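Local coordinates for protein phosphatase 2C (Toxoplasma gondii, PDB 3D8K) that probably removes phosphate from phosphoserine and phosphothreonine residues of proteins, as a manganese- or magnesium-dependent phosphatase of the PP2C family, at residues A267-A272 and N315-V320; T119-V124 and M153-D158. All blocks are in the same frame, centred on the assembly; numbering follows the deposited sequence.

Contact 1: residues A267-A272 and N315-V320; sequences AGTAGA and NISTFV
A267 and F319 form an antiparallel hydrogen-bonded pair: A267 N reaches F319 O at 2.9 Å in a nearly straight bond, and F319 N returns to A267 O at 3.0 Å. The second bond is the more bent, its donor lying 40° out of the carbonyl plane. One step on, G268 and T318 make the non-hydrogen-bonded pair, with their CA atoms 4.3 Å apart. The backbone of G268 bonds instead to R177 and that of T318 to L354, each on the next strand outward.

Beyond G268 the strand 264-268 ends, yet the bonding persists through T269. Its N donates to S317 O (3.0 Å), while its hydroxyl replaces a backbone carbonyl: S317 N gives its hydrogen to T269 OG1 at 3.1 Å, with 141° at the hydrogen. A chi1 of 65° sets OG1 between the backbone N and carbonyl carbon of T269, facing the partner strand. The chain then turns through A270 to A272, and I316 CG2 packs on A272 CB at 4.1 Å. On the face holding A267 and F319, A267 CB meets the edge of the phenyl ring, 4.0 Å from F319 CD2.

The polar side-chain ends find partners elsewhere in the chain: S317 OG with D34, N315 OD1 with the backbone of D33, and T318 OG1 with A300 O of helix 296-309. The contact thus joins two adjacent inner strands of one sheet of the PP2C beta sandwich. Its chemistry implies that a threonine hydroxyl carries strand pairing past the last regular residue, keeping S317 N satisfied in a buried setting.

Contact 2: residues T119-V124 and M153-D158; sequences TEARVV and MNFRRD
The F155 ring turns an edge to the 119-124 backbone: the carbonyl carbon of T119 and N of E120 lie in its plane, and F155 CD2 is 3.7 Å from E120 CA. Over one face sits CG of M153, a selenomethionine, 3.6 Å above the plane and offset toward the rim; F258 meets this ring edge-to-face from elsewhere in the chain. A chi1 of -63° brings the CD2 edge of F155 alongside the T119-E120 backbone. The R156 guanidinium likewise offers an edge, with T119 N in its plane, and R156 NH1 lies 3.2 Å from T119 CG2. The T119 and R156 side chains run side by side, pointing the same way, and both pack on E83 of the second subunit. Within 153-158, N154 ND2 lies over one face of the R157 guanidinium, toward its rim.

Alongside these flat groups the strands pair antiparallel. A121 N donates to M153 O at 3.2 Å, in the carbonyl plane; M153 N answers to A121 O at 3.1 Å, with 140° at the hydrogen. At E120 and N154, a non-hydrogen-bonded pair, the carboxylate and amide planes stand 38° apart, and E120 OE2 stays 4.1 Å from N154 ND2, so proximity rather than a bond relates them. F155 N to T119 O adds a weak bond as the chain enters the 3-10 segment 155-156. V123 CG2 touches M153 CB, joining the apolar face that includes A121 and I128.

The chemistry implies that two backbone bonds, one of them bent, make the pairing, with the phenyl edge packed against the same backbone and no salt bridge across the segments.

Both contacts are antiparallel pairings in which a strand gives way to a turn, but in different settings. Contact 1 is wholly buried, its centre about 10 Å from that of the chain, and joins inner strands of the eight-stranded sheet; contact 2, its centre about 25 Å from that of the chain, is partly exposed, in a separate three-stranded sheet whose rim meets the second subunit. They share no element: the centres of contacts 1 and 2 are about 32 Å apart. Accordingly, the 267-272 and 315-320 pair relies on neutral groups, with polar ends matched inside the chain, whereas the 119-124 and 153-158 pair has arginine and glutamate side chains near its backbone bonds.

Contact 1: residues A267-A272 and N315-V320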
# COMPACT_ATOMS: atom_id res chain seq x y z
N ALA C 267 15.60 -23.83 -20.85
CA ALA C 267 16.38 -23.02 -21.76
C ALA C 267 17.86 -23.13 -21.47
O ALA C 267 18.27 -23.58 -20.40
CB ALA C 267 15.94 -21.57 -21.66
N GLY C 268 18.67 -22.74 -22.44
CA GLY C 268 20.11 -22.81 -22.26
C GLY C 268 20.87 -22.16 -23.39
O GLY C 268 20.39 -22.06 -24.53
N THR C 269 22.08 -21.70 -23.09
CA THR C 269 22.92 -21.08 -24.09
C THR C 269 23.33 -22.15 -25.11
O THR C 269 23.21 -23.35 -24.84
CB THR C 269 24.17 -20.47 -23.44
OG1 THR C 269 24.97 -21.52 -22.87
CG2 THR C 269 23.76 -19.53 -22.32
N ALA C 270 23.80 -21.73 -26.27
CA ALA C 270 24.21 -22.68 -27.30
C ALA C 270 25.14 -23.74 -26.73
O ALA C 270 25.18 -24.86 -27.22
CB ALA C 270 24.90 -21.95 -28.43
N GLY C 271 25.89 -23.38 -25.69
CA GLY C 271 26.81 -24.32 -25.08
C GLY C 271 26.10 -25.46 -24.37
O GLY C 271 26.51 -26.61 -24.45
N ALA C 272 25.02 -25.13 -23.66
CA ALA C 272 24.26 -26.14 -22.93
C ALA C 272 23.88 -27.31 -23.82
O ALA C 272 24.02 -28.46 -23.43
CB ALA C 272 23.01 -25.51 -22.33
N ASN C 315 30.88 -21.27 -23.39
CA ASN C 315 30.46 -21.23 -21.99
C ASN C 315 29.08 -21.91 -21.88
O ASN C 315 28.43 -22.17 -22.90
CB ASN C 315 30.42 -19.78 -21.49
CG ASN C 315 29.90 -18.81 -22.54
OD1 ASN C 315 30.07 -17.60 -22.42
ND2 ASN C 315 29.24 -19.34 -23.57
N ILE C 316 28.64 -22.21 -20.66
CA ILE C 316 27.37 -22.91 -20.47
C ILE C 316 26.43 -22.28 -19.43
O ILE C 316 26.82 -21.99 -18.31
CB ILE C 316 27.64 -24.39 -20.06
CG1 ILE C 316 28.51 -25.07 -21.11
CG2 ILE C 316 26.33 -25.14 -19.89
CD1 ILE C 316 28.99 -26.44 -20.70
N SER C 317 25.18 -22.08 -19.82
CA SER C 317 24.20 -21.51 -18.91
C SER C 317 22.85 -22.17 -19.11
O SER C 317 22.41 -22.39 -20.23
CB SER C 317 24.10 -20.01 -19.10
OG SER C 317 25.30 -19.40 -18.68
N THR C 318 22.19 -22.47 -18.00
CA THR C 318 20.90 -23.13 -18.06
C THR C 318 19.83 -22.47 -17.21
O THR C 318 20.13 -21.76 -16.24
CB THR C 318 21.05 -24.61 -17.64
OG1 THR C 318 21.42 -24.69 -16.26
CG2 THR C 318 22.12 -25.29 -18.48
N PHE C 319 18.58 -22.72 -17.59
CA PHE C 319 17.44 -22.17 -16.88
C PHE C 319 16.26 -23.11 -16.97
O PHE C 319 15.96 -23.68 -18.02
CB PHE C 319 17.04 -20.82 -17.46
CG PHE C 319 15.64 -20.41 -17.11
CD1 PHE C 319 15.36 -19.83 -15.89
CD2 PHE C 319 14.59 -20.64 -17.99
CE1 PHE C 319 14.05 -19.49 -15.55
CE2 PHE C 319 13.28 -20.31 -17.65
CZ PHE C 319 13.01 -19.73 -16.44
N VAL C 320 15.55 -23.22 -15.86
CA VAL C 320 14.38 -24.08 -15.81
C VAL C 320 13.29 -23.46 -14.98
O VAL C 320 13.54 -22.91 -13.92
CB VAL C 320 14.72 -25.44 -15.19
CG1 VAL C 320 13.43 -26.23 -14.93
CG2 VAL C 320 15.63 -26.21 -16.11

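Contact 2: residues T119-V124 and M153-D158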
# COMPACT_ATOMS: atom_id res chain seq x y z
N THR C 119 -9.65 -18.41 -22.67
CA THR C 119 -10.76 -18.40 -23.62
C THR C 119 -10.53 -19.32 -24.82
O THR C 119 -10.89 -20.49 -24.78
CB THR C 119 -11.01 -16.98 -24.10
OG1 THR C 119 -9.79 -16.43 -24.63
CG2 THR C 119 -11.47 -16.12 -22.95
N GLU C 120 -9.92 -18.80 -25.88
CA GLU C 120 -9.66 -19.63 -27.03
C GLU C 120 -8.65 -19.05 -28.02
O GLU C 120 -8.35 -17.86 -27.99
CB GLU C 120 -10.96 -19.94 -27.75
CG GLU C 120 -11.85 -18.73 -27.94
CD GLU C 120 -13.14 -19.08 -28.68
OE1 GLU C 120 -14.01 -18.19 -28.78
OE2 GLU C 120 -13.29 -20.22 -29.17
N ALA C 121 -8.12 -19.92 -28.88
CA ALA C 121 -7.14 -19.52 -29.87
C ALA C 121 -7.04 -20.55 -30.99
O ALA C 121 -7.42 -21.70 -30.81
CB ALA C 121 -5.78 -19.35 -29.20
N ARG C 122 -6.54 -20.14 -32.14
CA ARG C 122 -6.38 -21.08 -33.24
C ARG C 122 -5.01 -21.65 -32.94
O ARG C 122 -4.06 -20.90 -32.75
CB ARG C 122 -6.43 -20.35 -34.58
CG ARG C 122 -7.72 -19.56 -34.73
CD ARG C 122 -7.87 -18.93 -36.09
NE ARG C 122 -8.35 -17.56 -36.01
CZ ARG C 122 -7.62 -16.53 -35.58
NH1 ARG C 122 -6.36 -16.72 -35.19
NH2 ARG C 122 -8.15 -15.31 -35.55
N VAL C 123 -4.93 -22.97 -32.86
CA VAL C 123 -3.69 -23.62 -32.48
C VAL C 123 -3.18 -24.78 -33.32
O VAL C 123 -3.95 -25.61 -33.80
CB VAL C 123 -3.79 -24.13 -31.02
CG1 VAL C 123 -2.48 -24.76 -30.58
CG2 VAL C 123 -4.18 -22.99 -30.10
N VAL C 124 -1.86 -24.83 -33.45
CA VAL C 124 -1.16 -25.89 -34.15
C VAL C 124 -0.42 -26.66 -33.07
O VAL C 124 0.67 -26.26 -32.63
CB VAL C 124 -0.10 -25.38 -35.14
CG1 VAL C 124 0.60 -26.56 -35.80
CG2 VAL C 124 -0.74 -24.50 -36.19
N MSE C 153 -9.26 -24.23 -31.02
CA MSE C 153 -9.22 -24.71 -29.64
C MSE C 153 -10.05 -23.85 -28.70
O MSE C 153 -9.87 -22.64 -28.64
CB MSE C 153 -7.76 -24.75 -29.17
CG MSE C 153 -7.56 -24.96 -27.69
SE MSE C 153 -8.15 -26.69 -27.07
CE MSE C 153 -6.59 -27.70 -27.60
N ASN C 154 -10.95 -24.49 -27.97
CA ASN C 154 -11.79 -23.77 -27.01
C ASN C 154 -11.39 -24.24 -25.63
O ASN C 154 -11.85 -25.29 -25.18
CB ASN C 154 -13.27 -24.07 -27.24
CG ASN C 154 -14.18 -23.18 -26.40
OD1 ASN C 154 -13.81 -22.77 -25.30
ND2 ASN C 154 -15.37 -22.89 -26.91
N PHE C 155 -10.53 -23.48 -24.96
CA PHE C 155 -10.05 -23.85 -23.63
C PHE C 155 -11.18 -23.90 -22.63
O PHE C 155 -11.08 -24.57 -21.61
CB PHE C 155 -9.00 -22.85 -23.15
CG PHE C 155 -7.76 -22.83 -23.99
CD1 PHE C 155 -6.81 -23.83 -23.88
CD2 PHE C 155 -7.56 -21.81 -24.91
CE1 PHE C 155 -5.67 -23.82 -24.67
CE2 PHE C 155 -6.42 -21.79 -25.71
CZ PHE C 155 -5.48 -22.80 -25.59
N ARG C 156 -12.25 -23.18 -22.92
CA ARG C 156 -13.40 -23.15 -22.03
C ARG C 156 -14.02 -24.54 -21.93
O ARG C 156 -14.61 -24.89 -20.92
CB ARG C 156 -14.43 -22.14 -22.55
CG ARG C 156 -13.80 -20.88 -23.20
CD ARG C 156 -14.81 -19.76 -23.42
NE ARG C 156 -15.26 -19.17 -22.16
CZ ARG C 156 -14.45 -18.57 -21.29
NH1 ARG C 156 -13.15 -18.47 -21.55
NH2 ARG C 156 -14.93 -18.08 -20.15
N ARG C 157 -13.87 -25.33 -22.99
CA ARG C 157 -14.42 -26.68 -23.01
C ARG C 157 -13.32 -27.74 -23.12
O ARG C 157 -13.51 -28.80 -23.73
CB ARG C 157 -15.42 -26.82 -24.17
CG ARG C 157 -14.83 -26.59 -25.55
CD ARG C 157 -15.91 -26.30 -26.60
NE ARG C 157 -15.34 -26.13 -27.93
CZ ARG C 157 -15.96 -25.53 -28.95
NH1 ARG C 157 -17.18 -25.05 -28.80
NH2 ARG C 157 -15.34 -25.42 -30.12
N ASP C 158 -12.18 -27.44 -22.52
CA ASP C 158 -11.03 -28.34 -22.51
C ASP C 158 -10.90 -28.86 -21.07
O ASP C 158 -10.90 -28.09 -20.12
CB ASP C 158 -9.75 -27.60 -22.90
CG ASP C 158 -8.58 -28.53 -23.16
OD1 ASP C 158 -8.56 -29.65 -22.59
OD2 ASP C 158 -7.66 -28.14 -23.91